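Local coordinates for TENA/THI-4 protein, Domain of Unknown Function with a Heme Oxygenase-like Fold (Shewanella denitrificans OS217, PDB 3DDE) that is of unknown function but has a heme oxygenase-like helical fold and may act as an oxidoreductase, at residues T37-E47 / I213-F224. Numbering follows the deposited sequence.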
loop_
_atom_site.group_PDB
_atom_site.type_symbol
_atom_site.label_atom_id
_atom_site.label_comp_id
_atom_site.label_asym_id
_atom_site.label_seq_id
_atom_site.Cartn_x
_atom_site.Cartn_y
_atom_site.Cartn_z
ATOM N N THR A 37 -26.782 9.848 -29.367
ATOM C CA THR A 37 -27.649 10.802 -28.677
ATOM C C THR A 37 -26.879 11.428 -27.514
ATOM O O THR A 37 -25.777 10.979 -27.175
ATOM C CB THR A 37 -28.976 10.140 -28.188
ATOM O OG1 THR A 37 -28.727 9.240 -27.110
ATOM C CG2 THR A 37 -29.649 9.368 -29.313
ATOM N N LYS A 38 -27.446 12.474 -26.917
ATOM C CA LYS A 38 -26.812 13.144 -25.781
ATOM C C LYS A 38 -26.597 12.143 -24.637
ATOM O O LYS A 38 -25.504 12.062 -24.064
ATOM C CB LYS A 38 -27.671 14.330 -25.317
ATOM N N ALA A 39 -27.635 11.360 -24.343
ATOM C CA ALA A 39 -27.602 10.350 -23.285
ATOM C C ALA A 39 -26.478 9.334 -23.485
ATOM O O ALA A 39 -25.774 8.979 -22.537
ATOM C CB ALA A 39 -28.942 9.636 -23.191
ATOM N N LEU A 40 -26.321 8.854 -24.717
ATOM C CA LEU A 40 -25.260 7.894 -25.030
ATOM C C LEU A 40 -23.877 8.504 -24.776
ATOM O O LEU A 40 -23.015 7.874 -24.169
ATOM C CB LEU A 40 -25.353 7.416 -26.479
ATOM C CG LEU A 40 -24.305 6.398 -26.939
ATOM C CD1 LEU A 40 -24.415 5.133 -26.103
ATOM C CD2 LEU A 40 -24.439 6.078 -28.423
ATOM N N TYR A 41 -23.682 9.738 -25.235
ATOM C CA TYR A 41 -22.408 10.423 -25.073
ATOM C C TYR A 41 -22.105 10.651 -23.584
ATOM O O TYR A 41 -20.979 10.446 -23.141
ATOM C CB TYR A 41 -22.417 11.714 -25.892
ATOM C CG TYR A 41 -21.138 12.510 -25.825
ATOM C CD1 TYR A 41 -19.929 11.960 -26.258
ATOM C CD2 TYR A 41 -21.138 13.825 -25.368
ATOM C CE1 TYR A 41 -18.744 12.690 -26.197
ATOM C CE2 TYR A 41 -19.965 14.561 -25.309
ATOM C CZ TYR A 41 -18.773 13.993 -25.731
ATOM O OH TYR A 41 -17.602 14.717 -25.673
ATOM N N ALA A 42 -23.126 11.028 -22.814
ATOM C CA ALA A 42 -22.982 11.242 -21.371
ATOM C C ALA A 42 -22.609 9.951 -20.629
ATOM O O ALA A 42 -21.679 9.946 -19.826
ATOM C CB ALA A 42 -24.264 11.807 -20.801
ATOM N N ILE A 43 -23.351 8.876 -20.883
ATOM C CA ILE A 43 -23.091 7.570 -20.251
ATOM C C ILE A 43 -21.628 7.180 -20.446
ATOM O O ILE A 43 -20.926 6.859 -19.480
ATOM C CB ILE A 43 -23.994 6.464 -20.835
ATOM C CG1 ILE A 43 -25.444 6.664 -20.367
ATOM C CG2 ILE A 43 -23.482 5.073 -20.426
ATOM C CD1 ILE A 43 -26.472 5.793 -21.087
ATOM N N TYR A 44 -21.178 7.262 -21.691
ATOM C CA TYR A 44 -19.798 7.006 -22.026
ATOM C C TYR A 44 -18.772 7.985 -21.409
ATOM O O TYR A 44 -17.713 7.549 -20.965
ATOM C CB TYR A 44 -19.611 6.960 -23.536
ATOM C CG TYR A 44 -18.154 7.001 -23.925
ATOM C CD1 TYR A 44 -17.361 5.847 -23.932
ATOM C CD2 TYR A 44 -17.560 8.214 -24.255
ATOM C CE1 TYR A 44 -16.016 5.920 -24.272
ATOM C CE2 TYR A 44 -16.240 8.300 -24.587
ATOM C CZ TYR A 44 -15.478 7.169 -24.610
ATOM O OH TYR A 44 -14.168 7.348 -24.967
HETATM N N MSE A 45 -19.053 9.291 -21.411
HETATM C CA MSE A 45 -18.116 10.285 -20.847
HETATM C C MSE A 45 -18.034 10.149 -19.324
HETATM O O MSE A 45 -16.993 10.450 -18.712
HETATM C CB MSE A 45 -18.498 11.724 -21.244
HETATM C CG MSE A 45 -18.305 12.108 -22.726
HETATM SE SE MSE A 45 -16.401 11.841 -23.452
HETATM C CE MSE A 45 -15.420 12.868 -22.060
ATOM N N THR A 46 -19.122 9.680 -18.715
ATOM C CA THR A 46 -19.148 9.434 -17.274
ATOM C C THR A 46 -18.159 8.339 -16.908
ATOM O O THR A 46 -17.427 8.484 -15.934
ATOM C CB THR A 46 -20.561 9.073 -16.795
ATOM O OG1 THR A 46 -21.434 10.167 -17.083
ATOM C CG2 THR A 46 -20.590 8.787 -15.309
ATOM N N GLU A 47 -18.116 7.243 -17.675
ATOM C CA GLU A 47 -17.165 6.165 -17.378
ATOM C C GLU A 47 -15.729 6.589 -17.659
ATOM O O GLU A 47 -14.793 6.149 -16.977
ATOM C CB GLU A 47 -17.480 4.870 -18.132
ATOM C CG GLU A 47 -18.818 4.272 -17.760
ATOM C CD GLU A 47 -19.017 4.219 -16.265
ATOM O OE1 GLU A 47 -18.261 3.478 -15.598
ATOM O OE2 GLU A 47 -19.926 4.930 -15.763
ATOM N N ILE A 213 -15.678 -1.658 -21.396
ATOM C CA ILE A 213 -16.408 -0.489 -20.914
ATOM C C ILE A 213 -17.485 -0.095 -21.937
ATOM O O ILE A 213 -18.614 0.215 -21.569
ATOM C CB ILE A 213 -15.451 0.698 -20.608
ATOM C CG1 ILE A 213 -14.504 0.343 -19.443
ATOM C CG2 ILE A 213 -16.228 1.955 -20.280
ATOM C CD1 ILE A 213 -13.529 1.475 -19.038
ATOM N N LEU A 214 -17.136 -0.142 -23.224
ATOM C CA LEU A 214 -18.078 0.120 -24.321
ATOM C C LEU A 214 -19.304 -0.821 -24.273
ATOM O O LEU A 214 -20.433 -0.407 -24.563
ATOM C CB LEU A 214 -17.368 -0.052 -25.661
ATOM C CG LEU A 214 -16.275 0.946 -26.039
ATOM C CD1 LEU A 214 -15.534 0.509 -27.318
ATOM C CD2 LEU A 214 -16.896 2.311 -26.216
ATOM N N ASP A 215 -19.064 -2.079 -23.901
ATOM C CA ASP A 215 -20.113 -3.095 -23.748
ATOM C C ASP A 215 -21.032 -2.772 -22.566
ATOM O O ASP A 215 -22.247 -2.911 -22.662
ATOM C CB ASP A 215 -19.497 -4.488 -23.542
ATOM C CG ASP A 215 -18.585 -4.910 -24.682
ATOM O OD1 ASP A 215 -18.789 -4.434 -25.828
ATOM O OD2 ASP A 215 -17.669 -5.735 -24.425
ATOM N N ASP A 216 -20.459 -2.370 -21.440
ATOM C CA ASP A 216 -21.278 -1.947 -20.290
ATOM C C ASP A 216 -22.057 -0.686 -20.607
ATOM O O ASP A 216 -23.235 -0.570 -20.256
ATOM C CB ASP A 216 -20.431 -1.700 -19.031
ATOM C CG ASP A 216 -20.172 -2.953 -18.251
ATOM O OD1 ASP A 216 -20.491 -4.037 -18.757
ATOM O OD2 ASP A 216 -19.652 -2.848 -17.129
ATOM N N VAL A 217 -21.399 0.258 -21.268
ATOM C CA VAL A 217 -22.072 1.512 -21.668
ATOM C C VAL A 217 -23.281 1.213 -22.561
ATOM O O VAL A 217 -24.362 1.778 -22.361
ATOM C CB VAL A 217 -21.105 2.502 -22.386
ATOM C CG1 VAL A 217 -21.865 3.712 -22.961
ATOM C CG2 VAL A 217 -20.026 2.951 -21.442
ATOM N N TRP A 218 -23.102 0.315 -23.532
ATOM C CA TRP A 218 -24.184 -0.047 -24.461
ATOM C C TRP A 218 -25.351 -0.749 -23.741
ATOM O O TRP A 218 -26.511 -0.359 -23.913
ATOM C CB TRP A 218 -23.629 -0.905 -25.611
ATOM C CG TRP A 218 -24.610 -1.208 -26.707
ATOM C CD1 TRP A 218 -25.048 -2.438 -27.098
ATOM C CD2 TRP A 218 -25.288 -0.258 -27.537
ATOM N NE1 TRP A 218 -25.948 -2.313 -28.137
ATOM C CE2 TRP A 218 -26.115 -0.983 -28.420
ATOM C CE3 TRP A 218 -25.270 1.136 -27.626
ATOM C CZ2 TRP A 218 -26.914 -0.364 -29.373
ATOM C CZ3 TRP A 218 -26.071 1.752 -28.577
ATOM C CH2 TRP A 218 -26.882 1.002 -29.436
ATOM N N LYS A 219 -25.048 -1.757 -22.924
ATOM C CA LYS A 219 -26.074 -2.479 -22.157
ATOM C C LYS A 219 -26.933 -1.511 -21.306
ATOM O O LYS A 219 -28.160 -1.567 -21.350
ATOM C CB LYS A 219 -25.401 -3.565 -21.292
ATOM C CG LYS A 219 -26.308 -4.321 -20.328
ATOM N N GLU A 220 -26.286 -0.611 -20.562
ATOM C CA GLU A 220 -27.003 0.357 -19.722
ATOM C C GLU A 220 -27.793 1.364 -20.554
ATOM O O GLU A 220 -28.823 1.873 -20.095
ATOM C CB GLU A 220 -26.038 1.104 -18.778
ATOM C CG GLU A 220 -25.372 0.234 -17.715
ATOM C CD GLU A 220 -26.349 -0.371 -16.721
ATOM O OE1 GLU A 220 -27.425 0.203 -16.496
ATOM O OE2 GLU A 220 -26.033 -1.430 -16.142
ATOM N N TYR A 221 -27.297 1.666 -21.756
ATOM C CA TYR A 221 -27.988 2.571 -22.682
ATOM C C TYR A 221 -29.289 1.959 -23.205
ATOM O O TYR A 221 -30.268 2.677 -23.382
ATOM C CB TYR A 221 -27.088 2.983 -23.862
ATOM C CG TYR A 221 -27.801 3.848 -24.906
ATOM C CD1 TYR A 221 -28.240 5.143 -24.600
ATOM C CD2 TYR A 221 -28.012 3.376 -26.201
ATOM C CE1 TYR A 221 -28.902 5.942 -25.565
ATOM C CE2 TYR A 221 -28.663 4.153 -27.163
ATOM C CZ TYR A 221 -29.100 5.433 -26.840
ATOM O OH TYR A 221 -29.733 6.169 -27.805
ATOM N N GLN A 222 -29.295 0.648 -23.465
ATOM C CA GLN A 222 -30.494 -0.060 -23.942
ATOM C C GLN A 222 -31.513 -0.183 -22.823
ATOM O O GLN A 222 -32.701 0.095 -23.030
ATOM C CB GLN A 222 -30.187 -1.465 -24.442
ATOM C CG GLN A 222 -29.220 -1.564 -25.581
ATOM C CD GLN A 222 -28.957 -3.009 -25.909
ATOM O OE1 GLN A 222 -29.807 -3.669 -26.494
ATOM N NE2 GLN A 222 -27.784 -3.526 -25.498
ATOM N N LEU A 223 -31.054 -0.632 -21.656
ATOM C CA LEU A 223 -31.894 -0.707 -20.453
ATOM C C LEU A 223 -32.451 0.679 -20.068
ATOM O O LEU A 223 -33.505 0.775 -19.432
ATOM C CB LEU A 223 -31.099 -1.286 -19.269
ATOM C CG LEU A 223 -30.994 -2.802 -19.105
ATOM C CD1 LEU A 223 -30.778 -3.526 -20.427
ATOM C CD2 LEU A 223 -29.882 -3.141 -18.091
ATOM N N PHE A 224 -31.719 1.732 -20.439
ATOM C CA PHE A 224 -32.103 3.133 -20.189
ATOM C C PHE A 224 -33.547 3.447 -20.653
ATOM O O PHE A 224 -34.243 4.242 -20.024
ATOM C CB PHE A 224 -31.030 4.061 -20.807
ATOM C CG PHE A 224 -31.393 5.516 -20.852
ATOM C CD1 PHE A 224 -31.512 6.258 -19.691
ATOM C CD2 PHE A 224 -31.543 6.164 -22.074
ATOM C CE1 PHE A 224 -31.830 7.620 -19.740
ATOM C CE2 PHE A 224 -31.866 7.526 -22.132
ATOM C CZ PHE A 224 -32.004 8.248 -20.965
#
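Tyr221 lays its ring against the N-terminal part of helix 38-52 and its N-cap Thr37, with Leu40, Ile43, Ala39 and Thr37 around it. Leu40 CD1 sits over one face, 4.1 Å from the centroid of the Tyr221 ring and 21° off the normal, a CH-pi contact in which the two side chains cross at about a right angle. Ile43 CD1 and Ala39 CB meet the ring at its edge instead, the former 4.0 Å from Tyr221 CD1. At the phenol end a weak hydrogen bond runs from Thr37 OG1 to Tyr221 OH (3.3 Å). The same OG1 accepts a weak capping bond from Leu40 N, so the N-cap threonine serves both its own helix and the tyrosine.

One turn earlier on helix 193-223, Val217 is a knob in a hole formed by Leu40, Ile43, Tyr44 and Glu47. With Val217 CG1 anti to the backbone N (chi1 172°), that methyl comes within 3.3 Å of Ile43 CG2, tighter than normal carbon contact, while Val217 CG2 lies 4.1 Å from Glu47 CG. Glu47 contributes its aliphatic part here, Glu47 CB also packing on Ile213 CG2 (3.8 Å); the carboxylate turns elsewhere, Glu47 OE1 being hydrogen-bonded to Thr114 OG1 and Leu111 N. The axes of segments 38-47 and 213-223 approach to 9.6 Å at 140°, an oblique, broadly antiparallel crossing with Val217 as a single knob, joining helix 38-52 to helix 193-223 in the all-helical heme oxygenase-like fold.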